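Local coordinates for protein chintase (Rhizomucor miehei, PDB 5YUQ) that hydrolyses the beta-1,4 linkages of chitin, as a fungal glycoside hydrolase family 18 chitinase whose active site forms a tunnel, at residues 151-165 with 209-223. Sequence-based numbering, arbitrary orientation. Where two conformers were deposited one is given.
Sequences TAPFNDENQQPSTKL and TSGNDAVKAWIAAGI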
loop_
_atom_site.group_PDB
_atom_site.type_symbol
_atom_site.label_atom_id
_atom_site.label_comp_id
_atom_site.label_asym_id
_atom_site.label_seq_id
_atom_site.Cartn_x
_atom_site.Cartn_y
_atom_site.Cartn_z
ATOM N N THR A 151 3.501 -4.844 -6.957
ATOM C CA THR A 151 4.865 -5.353 -6.811
ATOM C C THR A 151 5.532 -5.704 -8.150
ATOM O O THR A 151 6.677 -6.154 -8.182
ATOM C CB THR A 151 4.885 -6.562 -5.873
ATOM O OG1 THR A 151 3.819 -7.446 -6.237
ATOM C CG2 THR A 151 4.684 -6.108 -4.427
ATOM N N ALA A 152 4.813 -5.498 -9.245
ATOM C CA ALA A 152 5.401 -5.621 -10.572
ATOM C C ALA A 152 4.887 -4.476 -11.421
ATOM O O ALA A 152 3.793 -3.963 -11.174
ATOM C CB ALA A 152 5.026 -6.963 -11.199
ATOM N N PRO A 153 5.670 -4.103 -12.430
ATOM C CA PRO A 153 5.236 -2.997 -13.285
ATOM C C PRO A 153 3.834 -3.103 -13.864
ATOM O O PRO A 153 3.389 -4.189 -14.114
ATOM C CB PRO A 153 6.305 -2.964 -14.407
ATOM C CG PRO A 153 7.498 -3.501 -13.794
ATOM C CD PRO A 153 7.038 -4.495 -12.683
ATOM N N PHE A 154 3.198 -1.975 -14.118
ATOM C CA PHE A 154 1.827 -1.936 -14.626
ATOM C C PHE A 154 1.602 -2.872 -15.807
ATOM O O PHE A 154 2.472 -3.021 -16.673
ATOM C CB PHE A 154 1.487 -0.527 -15.089
ATOM C CG PHE A 154 1.514 0.502 -13.998
ATOM C CD1 PHE A 154 0.802 0.310 -12.821
ATOM C CD2 PHE A 154 2.239 1.676 -14.164
ATOM C CE1 PHE A 154 0.826 1.283 -11.820
ATOM C CE2 PHE A 154 2.260 2.645 -13.181
ATOM C CZ PHE A 154 1.550 2.452 -12.014
ATOM N N ASN A 155 0.421 -3.481 -15.837
ATOM C CA ASN A 155 0.059 -4.410 -16.906
ATOM C C ASN A 155 0.011 -3.784 -18.285
ATOM O O ASN A 155 -0.478 -2.669 -18.468
ATOM C CB ASN A 155 -1.300 -5.044 -16.627
ATOM C CG ASN A 155 -1.250 -6.081 -15.535
ATOM O OD1 ASN A 155 -0.174 -6.463 -15.066
ATOM N ND2 ASN A 155 -2.420 -6.563 -15.130
ATOM N N ASP A 156 0.488 -4.537 -19.269
ATOM C CA ASP A 156 0.402 -4.089 -20.647
ATOM C C ASP A 156 -0.953 -4.453 -21.247
ATOM O O ASP A 156 -1.894 -4.801 -20.522
ATOM C CB ASP A 156 1.565 -4.636 -21.484
ATOM C CG ASP A 156 1.558 -6.146 -21.606
ATOM O OD1 ASP A 156 0.520 -6.797 -21.359
ATOM O OD2 ASP A 156 2.617 -6.694 -21.980
ATOM N N GLU A 157 -1.035 -4.380 -22.568
ATOM C CA GLU A 157 -2.283 -4.618 -23.282
ATOM C C GLU A 157 -2.786 -6.048 -23.116
ATOM O O GLU A 157 -3.965 -6.316 -23.325
ATOM C CB GLU A 157 -2.111 -4.305 -24.777
ATOM C CG GLU A 157 -1.751 -2.856 -25.119
ATOM C CD GLU A 157 -0.262 -2.557 -25.006
ATOM O OE1 GLU A 157 0.520 -3.455 -24.595
ATOM O OE2 GLU A 157 0.123 -1.405 -25.333
ATOM N N ASN A 158 -1.896 -6.957 -22.729
ATOM C CA ASN A 158 -2.250 -8.366 -22.568
ATOM C C ASN A 158 -2.323 -8.780 -21.107
ATOM O O ASN A 158 -2.291 -9.974 -20.779
ATOM C CB ASN A 158 -1.250 -9.241 -23.325
ATOM C CG ASN A 158 -1.189 -8.896 -24.795
ATOM O OD1 ASN A 158 -0.113 -8.664 -25.357
ATOM N ND2 ASN A 158 -2.357 -8.836 -25.426
ATOM N N GLN A 159 -2.420 -7.776 -20.235
ATOM C CA GLN A 159 -2.503 -7.980 -18.788
ATOM C C GLN A 159 -1.257 -8.641 -18.219
ATOM O O GLN A 159 -1.318 -9.337 -17.210
ATOM C CB GLN A 159 -3.768 -8.764 -18.398
ATOM C CG GLN A 159 -5.078 -8.092 -18.791
ATOM C CD GLN A 159 -6.276 -8.735 -18.121
ATOM O OE1 GLN A 159 -6.187 -9.846 -17.593
ATOM N NE2 GLN A 159 -7.401 -8.031 -18.124
ATOM N N GLN A 160 -0.129 -8.415 -18.864
ATOM C CA GLN A 160 1.094 -8.915 -18.405
ATOM C C GLN A 160 1.944 -7.763 -17.832
ATOM O O GLN A 160 1.960 -6.726 -18.439
ATOM C CB GLN A 160 1.900 -9.545 -19.471
ATOM C CG GLN A 160 1.170 -10.675 -20.182
ATOM C CD GLN A 160 0.767 -11.832 -19.245
ATOM O OE1 GLN A 160 -0.336 -12.259 -19.251
ATOM N NE2 GLN A 160 1.679 -12.287 -18.490
ATOM N N PRO A 161 2.640 -7.973 -16.709
ATOM C CA PRO A 161 3.456 -6.853 -16.218
ATOM C C PRO A 161 4.441 -6.375 -17.280
ATOM O O PRO A 161 5.107 -7.191 -17.935
ATOM C CB PRO A 161 4.232 -7.471 -15.059
ATOM C CG PRO A 161 3.314 -8.556 -14.552
ATOM C CD PRO A 161 2.669 -9.128 -15.794
ATOM N N SER A 162 4.523 -5.061 -17.452
ATOM C CA SER A 162 5.422 -4.475 -18.431
ATOM C C SER A 162 6.881 -4.807 -18.104
ATOM O O SER A 162 7.282 -4.805 -16.939
ATOM C CB SER A 162 5.193 -2.965 -18.488
ATOM O OG SER A 162 3.872 -2.668 -18.930
ATOM N N THR A 163 7.665 -5.122 -19.133
ATOM C CA THR A 163 9.084 -5.407 -18.942
ATOM C C THR A 163 9.902 -4.204 -19.385
ATOM O O THR A 163 11.101 -4.126 -19.133
ATOM C CB THR A 163 9.529 -6.665 -19.715
ATOM O OG1 THR A 163 9.258 -6.492 -21.105
ATOM C CG2 THR A 163 8.787 -7.896 -19.207
ATOM N N LYS A 164 9.232 -3.260 -20.034
ATOM C CA LYS A 164 9.865 -2.024 -20.480
ATOM C C LYS A 164 8.843 -0.902 -20.463
ATOM O O LYS A 164 7.997 -0.823 -21.353
ATOM C CB LYS A 164 10.403 -2.197 -21.907
ATOM C CG LYS A 164 10.844 -0.903 -22.596
ATOM C CD LYS A 164 12.269 -0.521 -22.246
ATOM C CE LYS A 164 12.812 0.539 -23.210
ATOM N NZ LYS A 164 12.024 1.808 -23.163
ATOM N N LEU A 165 8.903 -0.044 -19.445
ATOM C CA LEU A 165 7.995 1.092 -19.379
ATOM C C LEU A 165 8.458 2.231 -20.283
ATOM O O LEU A 165 9.658 2.500 -20.398
ATOM C CB LEU A 165 7.893 1.612 -17.951
ATOM C CG LEU A 165 7.207 0.682 -16.955
ATOM C CD1 LEU A 165 7.470 1.170 -15.538
ATOM C CD2 LEU A 165 5.725 0.662 -17.246
ATOM N N THR A 209 7.237 -12.984 -4.863
ATOM C CA THR A 209 7.690 -11.599 -4.829
ATOM C C THR A 209 7.905 -11.111 -3.403
ATOM O O THR A 209 7.633 -11.825 -2.441
ATOM C CB THR A 209 6.738 -10.654 -5.620
ATOM O OG1 THR A 209 7.351 -9.365 -5.753
ATOM C CG2 THR A 209 5.396 -10.510 -4.910
ATOM N N SER A 210 8.400 -9.887 -3.288
ATOM C CA SER A 210 8.823 -9.323 -2.021
ATOM C C SER A 210 9.212 -7.888 -2.308
ATOM O O SER A 210 9.149 -7.445 -3.461
ATOM C CB SER A 210 10.046 -10.063 -1.499
ATOM O OG SER A 210 11.144 -9.893 -2.394
ATOM N N GLY A 211 9.622 -7.163 -1.270
ATOM C CA GLY A 211 10.119 -5.810 -1.452
ATOM C C GLY A 211 11.282 -5.798 -2.431
ATOM O O GLY A 211 11.310 -5.010 -3.377
ATOM N N ASN A 212 12.238 -6.691 -2.208
ATOM C CA ASN A 212 13.403 -6.785 -3.077
ATOM C C ASN A 212 13.046 -7.128 -4.515
ATOM O O ASN A 212 13.515 -6.476 -5.444
ATOM C CB ASN A 212 14.406 -7.800 -2.516
ATOM C CG ASN A 212 15.562 -8.061 -3.466
ATOM O OD1 ASN A 212 16.349 -7.159 -3.765
ATOM N ND2 ASN A 212 15.677 -9.300 -3.933
ATOM N N ASP A 213 12.214 -8.148 -4.711
ATOM C CA ASP A 213 11.842 -8.552 -6.065
ATOM C C ASP A 213 11.076 -7.446 -6.779
ATOM O O ASP A 213 11.271 -7.205 -7.973
ATOM C CB ASP A 213 11.013 -9.839 -6.035
ATOM C CG ASP A 213 11.827 -11.040 -5.611
ATOM O OD1 ASP A 213 12.603 -11.557 -6.441
ATOM O OD2 ASP A 213 11.687 -11.475 -4.453
ATOM N N ALA A 214 10.218 -6.759 -6.035
ATOM C CA ALA A 214 9.443 -5.662 -6.602
ATOM C C ALA A 214 10.349 -4.511 -7.040
ATOM O O ALA A 214 10.209 -3.985 -8.150
ATOM C CB ALA A 214 8.407 -5.169 -5.587
ATOM N N VAL A 215 11.266 -4.114 -6.165
ATOM C CA VAL A 215 12.197 -3.042 -6.481
ATOM C C VAL A 215 13.005 -3.418 -7.709
ATOM O O VAL A 215 13.145 -2.614 -8.635
ATOM C CB VAL A 215 13.121 -2.747 -5.280
ATOM C CG1 VAL A 215 14.344 -1.959 -5.711
ATOM C CG2 VAL A 215 12.348 -2.000 -4.209
ATOM N N LYS A 216 13.499 -4.651 -7.748
ATOM C CA LYS A 216 14.297 -5.086 -8.893
ATOM C C LYS A 216 13.467 -5.086 -10.166
ATOM O O LYS A 216 13.959 -4.695 -11.224
ATOM C CB LYS A 216 14.906 -6.472 -8.673
ATOM C CG LYS A 216 15.907 -6.548 -7.532
ATOM C CD LYS A 216 16.973 -5.488 -7.637
ATOM C CE LYS A 216 17.945 -5.572 -6.468
ATOM N NZ LYS A 216 18.413 -6.971 -6.261
ATOM N N ALA A 217 12.211 -5.509 -10.070
ATOM C CA ALA A 217 11.349 -5.556 -11.246
ATOM C C ALA A 217 11.065 -4.161 -11.789
ATOM O O ALA A 217 11.087 -3.943 -12.999
ATOM C CB ALA A 217 10.047 -6.279 -10.936
ATOM N N TRP A 218 10.824 -3.204 -10.890
ATOM C CA TRP A 218 10.516 -1.835 -11.303
ATOM C C TRP A 218 11.758 -1.122 -11.883
ATOM O O TRP A 218 11.637 -0.362 -12.825
ATOM C CB TRP A 218 9.797 -1.020 -10.255
ATOM C CG TRP A 218 8.358 -1.307 -10.103
ATOM C CD1 TRP A 218 7.773 -2.255 -9.241
ATOM C CD2 TRP A 218 7.261 -0.642 -10.726
ATOM N NE1 TRP A 218 6.433 -2.178 -9.321
ATOM C CE2 TRP A 218 6.077 -1.217 -10.234
ATOM C CE3 TRP A 218 7.154 0.364 -11.674
ATOM C CZ2 TRP A 218 4.857 -0.806 -10.634
ATOM C CZ3 TRP A 218 5.974 0.764 -12.053
ATOM C CH2 TRP A 218 4.800 0.199 -11.534
ATOM N N ILE A 219 12.898 -1.421 -11.321
ATOM C CA ILE A 219 14.137 -0.859 -11.865
ATOM C C ILE A 219 14.415 -1.458 -13.244
ATOM O O ILE A 219 14.762 -0.735 -14.193
ATOM C CB ILE A 219 15.346 -1.089 -10.925
ATOM C CG1 ILE A 219 15.199 -0.264 -9.635
ATOM C CG2 ILE A 219 16.659 -0.705 -11.618
ATOM C CD1 ILE A 219 16.276 -0.535 -8.602
ATOM N N ALA A 220 14.240 -2.771 -13.367
ATOM C CA ALA A 220 14.496 -3.449 -14.641
ATOM C C ALA A 220 13.602 -2.922 -15.765
ATOM O O ALA A 220 14.002 -2.907 -16.934
ATOM C CB ALA A 220 14.338 -4.956 -14.494
ATOM N N ALA A 221 12.403 -2.474 -15.410
ATOM C CA ALA A 221 11.458 -1.954 -16.396
ATOM C C ALA A 221 11.658 -0.470 -16.700
ATOM O O ALA A 221 10.968 0.082 -17.556
ATOM C CB ALA A 221 10.024 -2.223 -15.957
ATOM N N GLY A 222 12.585 0.178 -16.001
ATOM C CA GLY A 222 12.995 1.525 -16.374
ATOM C C GLY A 222 12.874 2.622 -15.330
ATOM O O GLY A 222 13.271 3.753 -15.575
ATOM N N ILE A 223 12.331 2.321 -14.157
ATOM C CA ILE A 223 12.220 3.377 -13.157
ATOM C C ILE A 223 13.503 3.447 -12.336
ATOM O O ILE A 223 13.902 2.453 -11.727
ATOM C CB ILE A 223 11.022 3.163 -12.217
ATOM C CG1 ILE A 223 9.732 2.971 -13.025
ATOM C CG2 ILE A 223 10.904 4.340 -11.259
ATOM C CD1 ILE A 223 9.445 4.065 -14.063
HETATM O O HOH W 1 7.568 -8.705 -8.450
HETATM O O HOH W 2 13.416 -2.133 -19.496
#
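Pro153 sets its CA over one face of the Trp218 indole, 3.6 Å from the centroid of the six-membered ring of Trp218 and 16° off the normal, a CH-pi contact. The far end of the same indole meets Phe154 differently. There Trp218 CH2 points at the centre of the Phe154 ring, the planes are perpendicular, and the pair is a T-shaped stack with Trp218 giving the edge. With CG of Trp218 anti to its own carbonyl carbon (chi1 -77°), the indole reaches from the helix to residues 152-154, and its NE1 bonds to the carbonyl of Pro150. Leu165 closes in obliquely, its CD1 3.8 Å from Trp218 CZ3 and equally near CD1 of Ile223. In the TIM barrel of this family 18 enzyme, the loop leaving strand 144-149 is thus packed on helix 211-220, and Trp218 also reaches Val149, Ile178 and Leu228 of three successive barrel strands. On the helix side of Pro153, CG sits 3.6 Å from Ala221 CB, while CD rests on Ala217 CB, so the proline ring lies on two alanine methyls of the last turn and helix end. A Schellman motif with Gly222 at positive phi ends the helix, and just before it Ala221 O accepts from Leu165 N (2.8 Å, 162° at the hydrogen) in the carbonyl plane. A water donates to both Thr163 O and Ala220 O beside this bond. Toward the helix start, a second water links Thr151 O to Thr209 OG1. Thr151 O also receives a CA-H...O contact from Ala214 CA at 3.2 Å, and the OG1 of Thr151 touches the methyl CG2 of Thr209. Away from the helix, Phe154 O takes two bonds from Ser162, through N and OG, closing the excursion of residues 155-161 at its neck.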